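Local coordinates for protein carbohydrate binding module E1 (PDB 5KLE) that binds cellulose-type beta-glucan chains such as cellopentaose, and probably helps bring an attached enzyme to its polysaccharide, at residues A[13-18]-A[29-34]; A[21-26]-A[92-97]; A[33-38]-A[72-77]; A[46-51]-A[85-90]. One frame throughout, in Å; residues are numbered along the deposited sequence. Where two conformers were deposited one is given.

Contact 1: A[13-18]-A[29-34]; sequences FNKTAA and DCIKYN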
loop_
_atom_site.group_PDB
_atom_site.type_symbol
_atom_site.label_atom_id
_atom_site.label_comp_id
_atom_site.label_asym_id
_atom_site.label_seq_id
_atom_site.Cartn_x
_atom_site.Cartn_y
_atom_site.Cartn_z
ATOM N N PHE A 13 1.374 4.311 11.868
ATOM C CA PHE A 13 1.482 3.161 10.976
ATOM C C PHE A 13 1.649 1.888 11.805
ATOM O O PHE A 13 2.347 1.869 12.836
ATOM C CB PHE A 13 2.650 3.339 9.985
ATOM C CG PHE A 13 4.019 3.399 10.622
ATOM C CD1 PHE A 13 4.520 4.614 11.124
ATOM C CD2 PHE A 13 4.802 2.261 10.729
ATOM C CE1 PHE A 13 5.796 4.681 11.685
ATOM C CE2 PHE A 13 6.064 2.313 11.310
ATOM C CZ PHE A 13 6.563 3.511 11.788
ATOM N N ASN A 14 0.973 0.818 11.380
ATOM C CA ASN A 14 0.997 -0.423 12.137
ATOM C C ASN A 14 1.802 -1.538 11.492
ATOM O O ASN A 14 2.020 -2.569 12.150
ATOM C CB ASN A 14 -0.439 -0.907 12.461
ATOM C CG ASN A 14 -1.208 -1.388 11.237
ATOM O OD1 ASN A 14 -0.990 -0.916 10.105
ATOM N ND2 ASN A 14 -2.133 -2.321 11.461
ATOM N N LYS A 15 2.297 -1.337 10.274
ATOM C CA LYS A 15 3.141 -2.308 9.586
ATOM C C LYS A 15 4.172 -1.565 8.751
ATOM O O LYS A 15 3.928 -0.435 8.316
ATOM C CB LYS A 15 2.300 -3.221 8.683
ATOM C CG LYS A 15 1.313 -4.132 9.469
ATOM C CD LYS A 15 0.433 -4.970 8.545
ATOM C CE LYS A 15 -0.390 -5.938 9.401
ATOM N NZ LYS A 15 -1.444 -6.696 8.597
ATOM N N THR A 16 5.306 -2.217 8.485
ATOM C CA THR A 16 6.350 -1.674 7.612
ATOM C C THR A 16 6.651 -2.674 6.500
ATOM O O THR A 16 6.996 -3.833 6.782
ATOM C CB THR A 16 7.619 -1.359 8.412
ATOM O OG1 THR A 16 7.342 -0.380 9.434
ATOM C CG2 THR A 16 8.708 -0.810 7.495
ATOM N N ALA A 17 6.536 -2.223 5.238
ATOM C CA ALA A 17 6.804 -3.112 4.098
ATOM C C ALA A 17 8.267 -3.017 3.714
ATOM O O ALA A 17 8.859 -1.930 3.696
ATOM C CB ALA A 17 5.949 -2.694 2.898
ATOM N N ALA A 18 8.847 -4.168 3.357
ATOM C CA ALA A 18 10.174 -4.223 2.747
ATOM C C ALA A 18 10.050 -4.452 1.249
ATOM O O ALA A 18 9.156 -5.183 0.800
ATOM C CB ALA A 18 11.018 -5.335 3.366
ATOM N N ASP A 29 -5.325 -1.234 7.565
ATOM C CA ASP A 29 -3.895 -1.154 7.860
ATOM C C ASP A 29 -3.311 0.149 7.315
ATOM O O ASP A 29 -3.834 0.735 6.366
ATOM C CB ASP A 29 -3.146 -2.325 7.191
ATOM C CG ASP A 29 -3.230 -3.644 7.965
ATOM O OD1 ASP A 29 -3.587 -3.663 9.170
ATOM O OD2 ASP A 29 -2.906 -4.675 7.328
ATOM N N CYS A 30 -2.216 0.605 7.942
ATOM C CA CYS A 30 -1.469 1.800 7.558
ATOM C C CYS A 30 -0.005 1.387 7.445
ATOM O O CYS A 30 0.643 1.119 8.471
ATOM C CB CYS A 30 -1.651 2.873 8.631
ATOM S SG CYS A 30 -0.637 4.361 8.300
ATOM N N ILE A 31 0.494 1.286 6.206
ATOM C CA ILE A 31 1.779 0.653 5.908
ATOM C C ILE A 31 2.810 1.748 5.637
ATOM O O ILE A 31 2.595 2.610 4.763
ATOM C CB ILE A 31 1.671 -0.227 4.647
ATOM C CG1 ILE A 31 0.429 -1.119 4.678
ATOM C CG2 ILE A 31 3.004 -1.035 4.436
ATOM C CD1 ILE A 31 0.440 -2.020 5.772
ATOM N N LYS A 32 3.974 1.674 6.290
ATOM C CA LYS A 32 5.109 2.521 5.943
ATOM C C LYS A 32 5.924 1.805 4.868
ATOM O O LYS A 32 6.227 0.614 5.006
ATOM C CB LYS A 32 6.002 2.735 7.166
ATOM C CG LYS A 32 7.221 3.628 6.902
ATOM C CD LYS A 32 8.144 3.715 8.128
ATOM C CE LYS A 32 9.335 4.609 7.862
ATOM N NZ LYS A 32 10.054 4.851 9.168
ATOM N N TYR A 33 6.298 2.535 3.815
ATOM C CA TYR A 33 7.183 1.981 2.785
ATOM C C TYR A 33 8.110 3.083 2.304
ATOM O O TYR A 33 7.633 4.134 1.852
ATOM C CB TYR A 33 6.379 1.449 1.585
ATOM C CG TYR A 33 7.254 0.870 0.497
ATOM C CD1 TYR A 33 8.028 -0.259 0.740
ATOM C CD2 TYR A 33 7.345 1.466 -0.774
ATOM C CE1 TYR A 33 8.867 -0.777 -0.243
ATOM C CE2 TYR A 33 8.185 0.934 -1.788
ATOM C CZ TYR A 33 8.953 -0.182 -1.499
ATOM O OH TYR A 33 9.784 -0.763 -2.443
ATOM N N ASN A 34 9.425 2.826 2.327
ATOM C CA ASN A 34 10.383 3.776 1.775
ATOM C C ASN A 34 10.665 3.441 0.306
ATOM O O ASN A 34 11.154 2.349 0.003
ATOM C CB ASN A 34 11.679 3.787 2.593
ATOM C CG ASN A 34 12.657 4.812 2.088
ATOM O OD1 ASN A 34 13.417 4.547 1.148
ATOM N ND2 ASN A 34 12.653 5.999 2.702
HETATM O O HOH W 1 10.315 0.408 3.696
#
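Lys15 and Thr16 pair in parallel with Ile31 and Lys32, the ladder running from Lys32 N to Lys15 O (2.9 Å) and from Ala17 N to Lys32 O (2.9 Å). Ahead of this ladder Asn14 uses both ends of its amide. Its OD1 accepts the backbone N of Cys30 at 2.9 Å, while ND2 donates to Asp29 OD1 at 3.0 Å, keeping to its own amide plane but meeting the carboxylate from above. Asparagine suits the place because one flat group supplies both an acceptor and a donor. The other carboxylate oxygen, Asp29 OD2, takes Lys15 NZ in a 2.8 Å salt bridge, on the syn side but tilted out of the carboxylate plane; the extended lysine chain runs back along Asp29 and ends at its carboxylate. Each has a second partner, Ser24 O for NZ and Val26 N for OD2. Phe13 lays one ring face over CB of Lys32 in a CH-pi contact. On the inner side Ala17 CB is small enough to nestle against Ile31 CG2 at 3.7 Å and the Tyr33 ring. A disulfide from Cys30 to Cys8 ties down the preceding N-terminal arm. Strand 15-16 is an edge strand of the mixed sheet; strand 30-35 has strand 77-86 on its other flank, and Phe23 and Phe94 of the second sheet pack on Ala17 and Ile31.

Contact 2: A[21-26]-A[92-97]; sequences VEFSAV and VKFDNW. With BGC (beta-D-glucopyranose), chain B; BGC (beta-D-glucopyranose), chain C; BGC (beta-D-glucopyranose), chain D.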
loop_
_atom_site.group_PDB
_atom_site.type_symbol
_atom_site.label_atom_id
_atom_site.label_comp_id
_atom_site.label_asym_id
_atom_site.label_seq_id
_atom_site.Cartn_x
_atom_site.Cartn_y
_atom_site.Cartn_z
ATOM N N VAL A 21 8.897 -7.828 -0.650
ATOM C CA VAL A 21 8.654 -8.898 0.335
ATOM C C VAL A 21 7.161 -8.919 0.676
ATOM O O VAL A 21 6.634 -7.955 1.246
ATOM C CB VAL A 21 9.511 -8.698 1.601
ATOM C CG1 VAL A 21 9.166 -9.733 2.665
ATOM C CG2 VAL A 21 11.007 -8.752 1.252
ATOM N N GLU A 22 6.488 -10.033 0.369
ATOM C CA GLU A 22 5.053 -10.137 0.625
ATOM C C GLU A 22 4.747 -10.174 2.123
ATOM O O GLU A 22 5.527 -10.695 2.943
ATOM C CB GLU A 22 4.463 -11.386 -0.031
ATOM C CG GLU A 22 4.272 -11.290 -1.531
ATOM C CD GLU A 22 3.269 -12.317 -2.054
ATOM O OE1 GLU A 22 2.631 -12.037 -3.079
ATOM O OE2 GLU A 22 3.110 -13.390 -1.428
ATOM N N PHE A 23 3.584 -9.633 2.479
ATOM C CA PHE A 23 3.120 -9.661 3.859
ATOM C C PHE A 23 1.595 -9.725 3.849
ATOM O O PHE A 23 0.952 -9.389 2.857
ATOM C CB PHE A 23 3.677 -8.477 4.664
ATOM C CG PHE A 23 3.191 -7.134 4.186
ATOM C CD1 PHE A 23 3.803 -6.469 3.128
ATOM C CD2 PHE A 23 2.075 -6.553 4.787
ATOM C CE1 PHE A 23 3.326 -5.207 2.712
ATOM C CE2 PHE A 23 1.595 -5.323 4.382
ATOM C CZ PHE A 23 2.201 -4.652 3.342
ATOM N N SER A 24 1.024 -10.193 4.947
ATOM C CA SER A 24 -0.426 -10.290 5.071
ATOM C C SER A 24 -1.008 -8.940 5.437
ATOM O O SER A 24 -0.528 -8.290 6.379
ATOM C CB SER A 24 -0.778 -11.280 6.181
ATOM O OG SER A 24 -2.178 -11.479 6.233
ATOM N N ALA A 25 -2.031 -8.508 4.689
ATOM C CA ALA A 25 -2.597 -7.167 4.814
ATOM C C ALA A 25 -4.103 -7.247 4.973
ATOM O O ALA A 25 -4.744 -8.192 4.477
ATOM C CB ALA A 25 -2.279 -6.355 3.567
ATOM N N VAL A 26 -4.678 -6.239 5.647
ATOM C CA VAL A 26 -6.124 -6.171 5.834
ATOM C C VAL A 26 -6.600 -4.733 5.711
ATOM O O VAL A 26 -5.847 -3.778 5.952
ATOM C CB VAL A 26 -6.656 -6.713 7.193
ATOM C CG1 VAL A 26 -6.532 -8.225 7.319
ATOM C CG2 VAL A 26 -5.954 -6.073 8.274
ATOM N N VAL A 92 0.273 -9.124 -0.046
ATOM C CA VAL A 92 0.589 -8.011 -0.938
ATOM C C VAL A 92 2.075 -7.721 -0.835
ATOM O O VAL A 92 2.694 -7.990 0.199
ATOM C CB VAL A 92 -0.255 -6.768 -0.573
ATOM C CG1 VAL A 92 0.193 -6.191 0.762
ATOM C CG2 VAL A 92 -0.183 -5.719 -1.684
ATOM N N LYS A 93 2.666 -7.185 -1.921
ATOM C CA LYS A 93 4.019 -6.623 -1.831
ATOM C C LYS A 93 4.095 -5.258 -2.488
ATOM O O LYS A 93 3.351 -4.959 -3.421
ATOM C CB LYS A 93 5.124 -7.536 -2.358
ATOM C CG LYS A 93 4.891 -8.067 -3.752
ATOM C CD LYS A 93 6.064 -8.994 -4.070
ATOM C CE LYS A 93 5.861 -9.813 -5.291
ATOM N NZ LYS A 93 7.067 -10.711 -5.500
ATOM N N PHE A 94 4.972 -4.418 -1.934
ATOM C CA PHE A 94 5.294 -3.113 -2.496
ATOM C C PHE A 94 6.706 -3.175 -3.074
ATOM O O PHE A 94 7.590 -3.821 -2.504
ATOM C CB PHE A 94 5.261 -2.013 -1.421
ATOM C CG PHE A 94 3.908 -1.811 -0.760
ATOM C CD1 PHE A 94 2.735 -2.373 -1.273
ATOM C CD2 PHE A 94 3.825 -1.048 0.393
ATOM C CE1 PHE A 94 1.479 -2.176 -0.627
ATOM C CE2 PHE A 94 2.592 -0.830 1.031
ATOM C CZ PHE A 94 1.415 -1.399 0.518
ATOM N N ASP A 95 6.920 -2.500 -4.215
ATOM C CA ASP A 95 8.210 -2.500 -4.901
ATOM C C ASP A 95 8.340 -1.171 -5.644
ATOM O O ASP A 95 7.439 -0.319 -5.598
ATOM C CB ASP A 95 8.320 -3.730 -5.838
ATOM C CG ASP A 95 9.762 -4.259 -6.012
ATOM O OD1 ASP A 95 10.736 -3.481 -5.997
ATOM O OD2 ASP A 95 9.921 -5.495 -6.209
ATOM N N ASN A 96 9.462 -0.990 -6.340
ATOM C CA ASN A 96 9.676 0.235 -7.095
ATOM C C ASN A 96 10.735 -0.057 -8.132
ATOM O O ASN A 96 11.706 -0.775 -7.849
ATOM C CB ASN A 96 10.088 1.437 -6.201
ATOM C CG ASN A 96 11.326 1.159 -5.361
ATOM O OD1 ASN A 96 11.219 0.545 -4.310
ATOM N ND2 ASN A 96 12.491 1.621 -5.805
ATOM N N TRP A 97 10.535 0.481 -9.332
ATOM C CA TRP A 97 11.511 0.335 -10.413
ATOM C C TRP A 97 11.264 1.335 -11.527
ATOM O O TRP A 97 10.288 2.081 -11.468
ATOM C CB TRP A 97 11.541 -1.099 -10.984
ATOM C CG TRP A 97 10.214 -1.599 -11.551
ATOM C CD1 TRP A 97 9.605 -1.183 -12.711
ATOM C CD2 TRP A 97 9.376 -2.623 -11.006
ATOM N NE1 TRP A 97 8.437 -1.890 -12.913
ATOM C CE2 TRP A 97 8.272 -2.780 -11.887
ATOM C CE3 TRP A 97 9.446 -3.436 -9.859
ATOM C CZ2 TRP A 97 7.246 -3.695 -11.652
ATOM C CZ3 TRP A 97 8.432 -4.359 -9.635
ATOM C CH2 TRP A 97 7.342 -4.488 -10.524
ATOM O OXT TRP A 97 12.050 1.405 -12.510
HETATM C C2 BGC B . 12.608 -4.634 -12.574
HETATM C C3 BGC B . 11.845 -5.935 -12.657
HETATM C C4 BGC B . 10.446 -5.695 -13.281
HETATM C C5 BGC B . 10.611 -4.925 -14.568
HETATM C C6 BGC B . 9.424 -4.363 -15.360
HETATM C C1 BGC B . 12.638 -3.932 -13.935
HETATM O O2 BGC B . 13.930 -4.883 -12.159
HETATM O O3 BGC B . 11.839 -6.533 -11.358
HETATM O O4 BGC B . 9.912 -6.960 -13.503
HETATM O O5 BGC B . 11.372 -3.753 -14.400
HETATM O O6 BGC B . 9.960 -3.670 -16.449
HETATM C C2 BGC C . 2.620 -16.127 -8.505
HETATM C C3 BGC C . 1.542 -16.581 -7.475
HETATM C C4 BGC C . 2.041 -16.404 -6.100
HETATM C C5 BGC C . 2.637 -15.005 -5.844
HETATM C C6 BGC C . 3.183 -15.027 -4.445
HETATM C C1 BGC C . 3.106 -14.754 -8.116
HETATM O O2 BGC C . 2.273 -16.063 -9.853
HETATM O O3 BGC C . 1.442 -17.973 -7.531
HETATM O O4 BGC C . 1.085 -16.719 -5.114
HETATM O O5 BGC C . 3.613 -14.800 -6.828
HETATM O O6 BGC C . 4.170 -13.997 -4.317
HETATM C C2 BGC D . 5.978 -11.295 -9.091
HETATM C C3 BGC D . 5.665 -12.646 -8.520
HETATM C C4 BGC D . 4.410 -13.213 -9.180
HETATM C C5 BGC D . 4.575 -13.235 -10.641
HETATM C C6 BGC D . 3.284 -13.537 -11.358
HETATM C C1 BGC D . 6.078 -11.393 -10.612
HETATM O O2 BGC D . 7.185 -10.810 -8.523
HETATM O O3 BGC D . 5.486 -12.507 -7.122
HETATM O O4 BGC D . 4.223 -14.495 -8.812
HETATM O O5 BGC D . 4.957 -11.981 -11.136
HETATM O O6 BGC D . 3.430 -13.185 -12.692
HETATM O O HOH W 2 6.393 -5.280 0.451
#
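Glu22, just before strand 23-25, lies beside Lys93 of strand 90-96, and their side chains run to neighbouring sugars of the bound glycan. Lys93 can be followed outward: CB rests against the carbonyl group of Val21, CG and CD pass the CG of Glu22, CE comes up to the hydroxyls of a glucose, and NZ donates to both its O3 (2.9 Å) and its O2 (3.0 Å). An extended chain, leaving CB with CG tucked over the backbone (chi1 52°), carries the ammonium that far, and a long cationic residue can serve two vicinal hydroxyls at once. In one of its two conformers Glu22 accepts, through OE1, the O6 hydroxyl of a second glucose at 2.8 Å. There OE1 is 5.2 Å from Lys93 NZ, close enough that the two charges may influence each other, though they are not in contact. Further along, Trp97 lays its indole face against a third glucose, whose C4 lies over the ring centre; Trp45 and Trp68 complete this pocket. Behind the pocket, Phe23 and Val92 form an antiparallel hydrogen-bonded pair, Phe23 N to Val92 O at 2.9 Å. Val92 CG1 sits over one face of the Phe23 ring and also touches Ala25 CB, while the Phe23 edge points at the face of Phe94, in the conformer described, in a T-shaped stack, planes at 85°. These apolar groups face the core, where Ile31 of the other sheet and Ile42 meet them. Strand 23-25 is an outer strand of the four-stranded antiparallel sheet, and strand 90-96 lies between it and strand 40-44.

Contact 3: A[33-38]-A[72-77]; sequences YNKSSG and ANAANG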
loop_
_atom_site.group_PDB
_atom_site.type_symbol
_atom_site.label_atom_id
_atom_site.label_comp_id
_atom_site.label_asym_id
_atom_site.label_seq_id
_atom_site.Cartn_x
_atom_site.Cartn_y
_atom_site.Cartn_z
ATOM N N TYR A 33 6.298 2.535 3.815
ATOM C CA TYR A 33 7.183 1.981 2.785
ATOM C C TYR A 33 8.110 3.083 2.304
ATOM O O TYR A 33 7.633 4.134 1.852
ATOM C CB TYR A 33 6.379 1.449 1.585
ATOM C CG TYR A 33 7.254 0.870 0.497
ATOM C CD1 TYR A 33 8.028 -0.259 0.740
ATOM C CD2 TYR A 33 7.345 1.466 -0.774
ATOM C CE1 TYR A 33 8.867 -0.777 -0.243
ATOM C CE2 TYR A 33 8.185 0.934 -1.788
ATOM C CZ TYR A 33 8.953 -0.182 -1.499
ATOM O OH TYR A 33 9.784 -0.763 -2.443
ATOM N N ASN A 34 9.425 2.826 2.327
ATOM C CA ASN A 34 10.383 3.776 1.775
ATOM C C ASN A 34 10.665 3.441 0.306
ATOM O O ASN A 34 11.154 2.349 0.003
ATOM C CB ASN A 34 11.679 3.787 2.593
ATOM C CG ASN A 34 12.657 4.812 2.088
ATOM O OD1 ASN A 34 13.417 4.547 1.148
ATOM N ND2 ASN A 34 12.653 5.999 2.702
ATOM N N LYS A 35 10.348 4.388 -0.601
ATOM C CA LYS A 35 10.666 4.286 -2.036
ATOM C C LYS A 35 11.914 5.100 -2.333
ATOM O O LYS A 35 11.904 6.339 -2.259
ATOM C CB LYS A 35 9.496 4.756 -2.906
ATOM C CG LYS A 35 9.903 4.779 -4.382
ATOM C CD LYS A 35 8.728 4.781 -5.348
ATOM C CE LYS A 35 7.993 6.130 -5.393
ATOM N NZ LYS A 35 8.712 7.161 -6.227
ATOM N N SER A 36 12.995 4.403 -2.663
ATOM C CA SER A 36 14.276 5.070 -2.859
ATOM C C SER A 36 14.353 5.807 -4.198
ATOM O O SER A 36 15.027 6.839 -4.290
ATOM C CB SER A 36 15.412 4.051 -2.700
ATOM O OG SER A 36 15.280 3.035 -3.663
ATOM N N SER A 37 13.653 5.322 -5.224
ATOM C CA SER A 37 13.757 5.851 -6.578
ATOM C C SER A 37 12.676 5.195 -7.426
ATOM O O SER A 37 11.998 4.265 -6.995
ATOM C CB SER A 37 15.139 5.585 -7.204
ATOM O OG SER A 37 15.308 4.203 -7.483
ATOM N N GLY A 38 12.526 5.694 -8.654
ATOM C CA GLY A 38 11.659 5.011 -9.583
ATOM C C GLY A 38 10.179 5.202 -9.310
ATOM O O GLY A 38 9.743 6.186 -8.688
ATOM N N ALA A 72 1.880 6.019 -10.563
ATOM C CA ALA A 72 2.658 7.181 -10.958
ATOM C C ALA A 72 2.498 8.301 -9.930
ATOM O O ALA A 72 1.508 8.372 -9.188
ATOM C CB ALA A 72 2.224 7.680 -12.346
ATOM N N ASN A 73 3.517 9.131 -9.832
ATOM C CA ASN A 73 3.442 10.347 -9.032
ATOM C C ASN A 73 3.467 10.091 -7.526
ATOM O O ASN A 73 3.042 10.947 -6.751
ATOM C CB ASN A 73 2.229 11.215 -9.408
ATOM C CG ASN A 73 2.130 11.475 -10.902
ATOM O OD1 ASN A 73 3.134 11.737 -11.575
ATOM N ND2 ASN A 73 0.912 11.394 -11.432
ATOM N N ALA A 74 3.955 8.942 -7.075
ATOM C CA ALA A 74 4.246 8.742 -5.661
ATOM C C ALA A 74 5.653 9.254 -5.364
ATOM O O ALA A 74 6.599 8.953 -6.100
ATOM C CB ALA A 74 4.120 7.261 -5.300
ATOM N N ALA A 75 5.785 10.025 -4.286
ATOM C CA ALA A 75 7.060 10.637 -3.921
ATOM C C ALA A 75 8.103 9.577 -3.577
ATOM O O ALA A 75 7.781 8.460 -3.167
ATOM C CB ALA A 75 6.857 11.552 -2.708
ATOM N N ASN A 76 9.373 9.931 -3.768
ATOM C CA ASN A 76 10.439 9.163 -3.148
ATOM C C ASN A 76 10.462 9.467 -1.652
ATOM O O ASN A 76 9.908 10.468 -1.189
ATOM C CB ASN A 76 11.794 9.476 -3.777
ATOM C CG ASN A 76 11.902 8.977 -5.217
ATOM O OD1 ASN A 76 11.296 7.961 -5.574
ATOM N ND2 ASN A 76 12.666 9.677 -6.050
ATOM N N GLY A 77 11.136 8.613 -0.900
ATOM C CA GLY A 77 11.160 8.737 0.554
ATOM C C GLY A 77 10.148 7.844 1.247
ATOM O O GLY A 77 9.651 6.854 0.694
HETATM O O HOH W 3 13.676 8.536 -8.896
HETATM O O HOH W 4 11.052 8.765 -8.957
#
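Lys35 and Gly77 form the pair at one end of the antiparallel ladder between strands 30-35 and 77-86 of the mixed sheet, and residues 74-76 curve over the lysine side chain. The pair is a hydrogen-bonded one: Lys35 N donates to Gly77 O at 2.9 Å and Gly77 N to Lys35 O at 2.8 Å. Gly77 adopts a positive phi of 97° at which a CB would press on the preceding carbonyl. The Lys35 chain bends at its last two torsions (chi3 73°, chi4 79°), curling NZ back to reach three oxygens: Ala74 O and Asn76 OD1, each 2.8 Å from NZ and each met from above its carbonyl plane, and Gly38 O of its own segment. Ala74 CB lies beside Lys35 CE at 4.0 Å. A methionine in place of Lys35 would probably leave those three oxygens without their shared donor and let the 72-77 loop drift from the turn at Gly38. The far end of the Asn76 amide, ND2, reaches Gly38 N through a water. Leu40 of strand 40-44 touches both Lys35 and Ala74, and Asn96 of strand 90-96 packs on Lys35, so the loop and strand end rest against the second sheet.

Contact 4: A[46-51]-A[85-90]; sequences TGVASS and SASRSF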
loop_
_atom_site.group_PDB
_atom_site.type_symbol
_atom_site.label_atom_id
_atom_site.label_comp_id
_atom_site.label_asym_id
_atom_site.label_seq_id
_atom_site.Cartn_x
_atom_site.Cartn_y
_atom_site.Cartn_z
ATOM N N THR A 46 -3.531 -12.980 -4.570
ATOM C CA THR A 46 -4.508 -13.747 -3.789
ATOM C C THR A 46 -5.900 -13.756 -4.444
ATOM O O THR A 46 -6.739 -14.590 -4.082
ATOM C CB THR A 46 -4.629 -13.152 -2.359
ATOM O OG1 THR A 46 -3.308 -12.899 -1.827
ATOM C CG2 THR A 46 -5.378 -14.121 -1.381
ATOM N N GLY A 47 -6.182 -12.815 -5.351
ATOM C CA GLY A 47 -7.490 -12.729 -5.986
ATOM C C GLY A 47 -8.485 -11.832 -5.286
ATOM O O GLY A 47 -9.656 -11.766 -5.702
ATOM N N VAL A 48 -8.053 -11.122 -4.249
ATOM C CA VAL A 48 -8.912 -10.273 -3.433
ATOM C C VAL A 48 -8.708 -8.834 -3.879
ATOM O O VAL A 48 -7.593 -8.330 -3.842
ATOM C CB VAL A 48 -8.531 -10.465 -1.960
ATOM C CG1 VAL A 48 -9.285 -9.482 -1.079
ATOM C CG2 VAL A 48 -8.833 -11.884 -1.516
ATOM N N ALA A 49 -9.765 -8.165 -4.327
ATOM C CA ALA A 49 -9.619 -6.775 -4.740
ATOM C C ALA A 49 -9.310 -5.875 -3.549
ATOM O O ALA A 49 -9.837 -6.071 -2.447
ATOM C CB ALA A 49 -10.922 -6.298 -5.370
ATOM N N SER A 50 -8.457 -4.871 -3.772
ATOM C CA SER A 50 -8.090 -3.933 -2.713
ATOM C C SER A 50 -7.970 -2.505 -3.239
ATOM O O SER A 50 -7.844 -2.273 -4.444
ATOM C CB SER A 50 -6.771 -4.376 -2.027
ATOM O OG SER A 50 -5.700 -4.432 -2.961
ATOM N N SER A 51 -8.020 -1.531 -2.324
ATOM C CA SER A 51 -7.815 -0.131 -2.696
ATOM C C SER A 51 -7.026 0.593 -1.611
ATOM O O SER A 51 -7.046 0.194 -0.446
ATOM C CB SER A 51 -9.121 0.593 -3.004
ATOM O OG SER A 51 -9.888 0.808 -1.838
ATOM N N SER A 85 -9.929 -0.581 1.466
ATOM C CA SER A 85 -10.950 -1.613 1.372
ATOM C C SER A 85 -10.280 -2.903 0.928
ATOM O O SER A 85 -9.290 -2.885 0.185
ATOM C CB SER A 85 -12.062 -1.218 0.390
ATOM O OG SER A 85 -11.561 -1.073 -0.927
ATOM N N ALA A 86 -10.852 -4.028 1.385
ATOM C CA ALA A 86 -10.491 -5.396 0.997
ATOM C C ALA A 86 -11.421 -6.325 1.769
ATOM O O ALA A 86 -11.599 -6.134 2.979
ATOM C CB ALA A 86 -9.024 -5.720 1.373
ATOM N N SER A 87 -11.993 -7.343 1.108
ATOM C CA SER A 87 -12.995 -8.178 1.772
ATOM C C SER A 87 -12.426 -9.133 2.816
ATOM O O SER A 87 -13.194 -9.580 3.688
ATOM C CB SER A 87 -13.808 -9.004 0.774
ATOM O OG SER A 87 -13.007 -10.062 0.253
ATOM N N ARG A 88 -11.132 -9.452 2.760
ATOM C CA ARG A 88 -10.496 -10.454 3.617
ATOM C C ARG A 88 -8.988 -10.240 3.547
ATOM O O ARG A 88 -8.491 -9.529 2.670
ATOM C CB ARG A 88 -10.852 -11.884 3.188
ATOM C CG ARG A 88 -10.378 -12.296 1.751
ATOM C CD ARG A 88 -10.892 -13.702 1.307
ATOM N NE ARG A 88 -12.375 -13.700 1.257
ATOM C CZ ARG A 88 -13.123 -13.917 0.184
ATOM N NH1 ARG A 88 -12.590 -14.298 -0.998
ATOM N NH2 ARG A 88 -14.431 -13.766 0.332
ATOM N N SER A 89 -8.261 -10.820 4.497
ATOM C CA SER A 89 -6.810 -10.644 4.464
ATOM C C SER A 89 -6.215 -11.235 3.187
ATOM O O SER A 89 -6.711 -12.223 2.619
ATOM C CB SER A 89 -6.145 -11.260 5.704
ATOM O OG SER A 89 -6.260 -12.699 5.705
ATOM N N PHE A 90 -5.135 -10.617 2.723
ATOM C CA PHE A 90 -4.543 -11.020 1.452
ATOM C C PHE A 90 -3.045 -10.771 1.523
ATOM O O PHE A 90 -2.568 -10.033 2.390
ATOM C CB PHE A 90 -5.196 -10.261 0.262
ATOM C CG PHE A 90 -5.024 -8.742 0.322
ATOM C CD1 PHE A 90 -5.778 -7.939 1.196
ATOM C CD2 PHE A 90 -4.151 -8.122 -0.523
ATOM C CE1 PHE A 90 -5.597 -6.529 1.217
ATOM C CE2 PHE A 90 -3.975 -6.735 -0.510
ATOM C CZ PHE A 90 -4.679 -5.932 0.365
HETATM O O HOH W 5 -12.114 -7.116 -1.693
HETATM O O HOH W 6 -11.772 -3.264 -2.645
#
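Val48 and Phe90 meet through their CB atoms, 4.0 Å apart. Val48 spreads its two methyls over the opposite segment: CG2 touches Arg88 CG at 3.6 Å, and CG1 lies near Ser87 OG and Arg88 O. A branched residue suits the spot, since each methyl finds a different neighbour. The Phe90 ring reaches further, its CZ tucked against Ser50 CB at 3.5 Å, while Thr46 lies across its CB. With CG between backbone N and carbonyl carbon (chi1 61°), the ring is carried past Val48 to the serine. Were Phe90 an alanine, the CB contacts with Val48 and Thr46 could stay, but a gap would probably open beside Ser50 where the ring had packed. Beyond these, Ser51 and Ser85 form an antiparallel hydrogen-bonded pair, Ser51 N donating to Ser85 O at 3.1 Å, and their hydroxyls share a hydrogen bond, OG to OG, of 2.7 Å. Small polar side chains suit this partly exposed face of the sheet. Here strands 50-54 and 77-86 are adjacent in the mixed sheet, and the 85-90 segment then turns out of it into strand 90-96, a connection between the two sheets of a beta-sandwich-like fold. Where the strands part, a water bridges Ala49 O and Ser87 N. Second-shell bonds hold the polar ends: Thr46 OG1 takes the backbone N of Asn91, and Ser50 OG pairs with Tyr52 OH. Phe90 itself is positioned by a backbone bond to Ala25 of strand 23-25.

In the fold
From the N terminus, contact 1 closes first, a short loop that sends strand 23-25 out to the other sheet and returns on strand 30-35. Contact 2 opens inside that loop and closes only at the C terminus, so the two cross; Tyr33 and Asn96, and Lys15 and Ser24, join them directly. Contact 3 starts on the strand where contact 1 ends, and contact 4 opens before contact 3 has closed, so these cross as well. Both are nested within contact 2. They lie on opposite sides of the chain's centre, about 23 Å apart between centres. Contacts 1, 3 and 4 link neighbours of the mixed sheet, and contact 2 belongs to the antiparallel one.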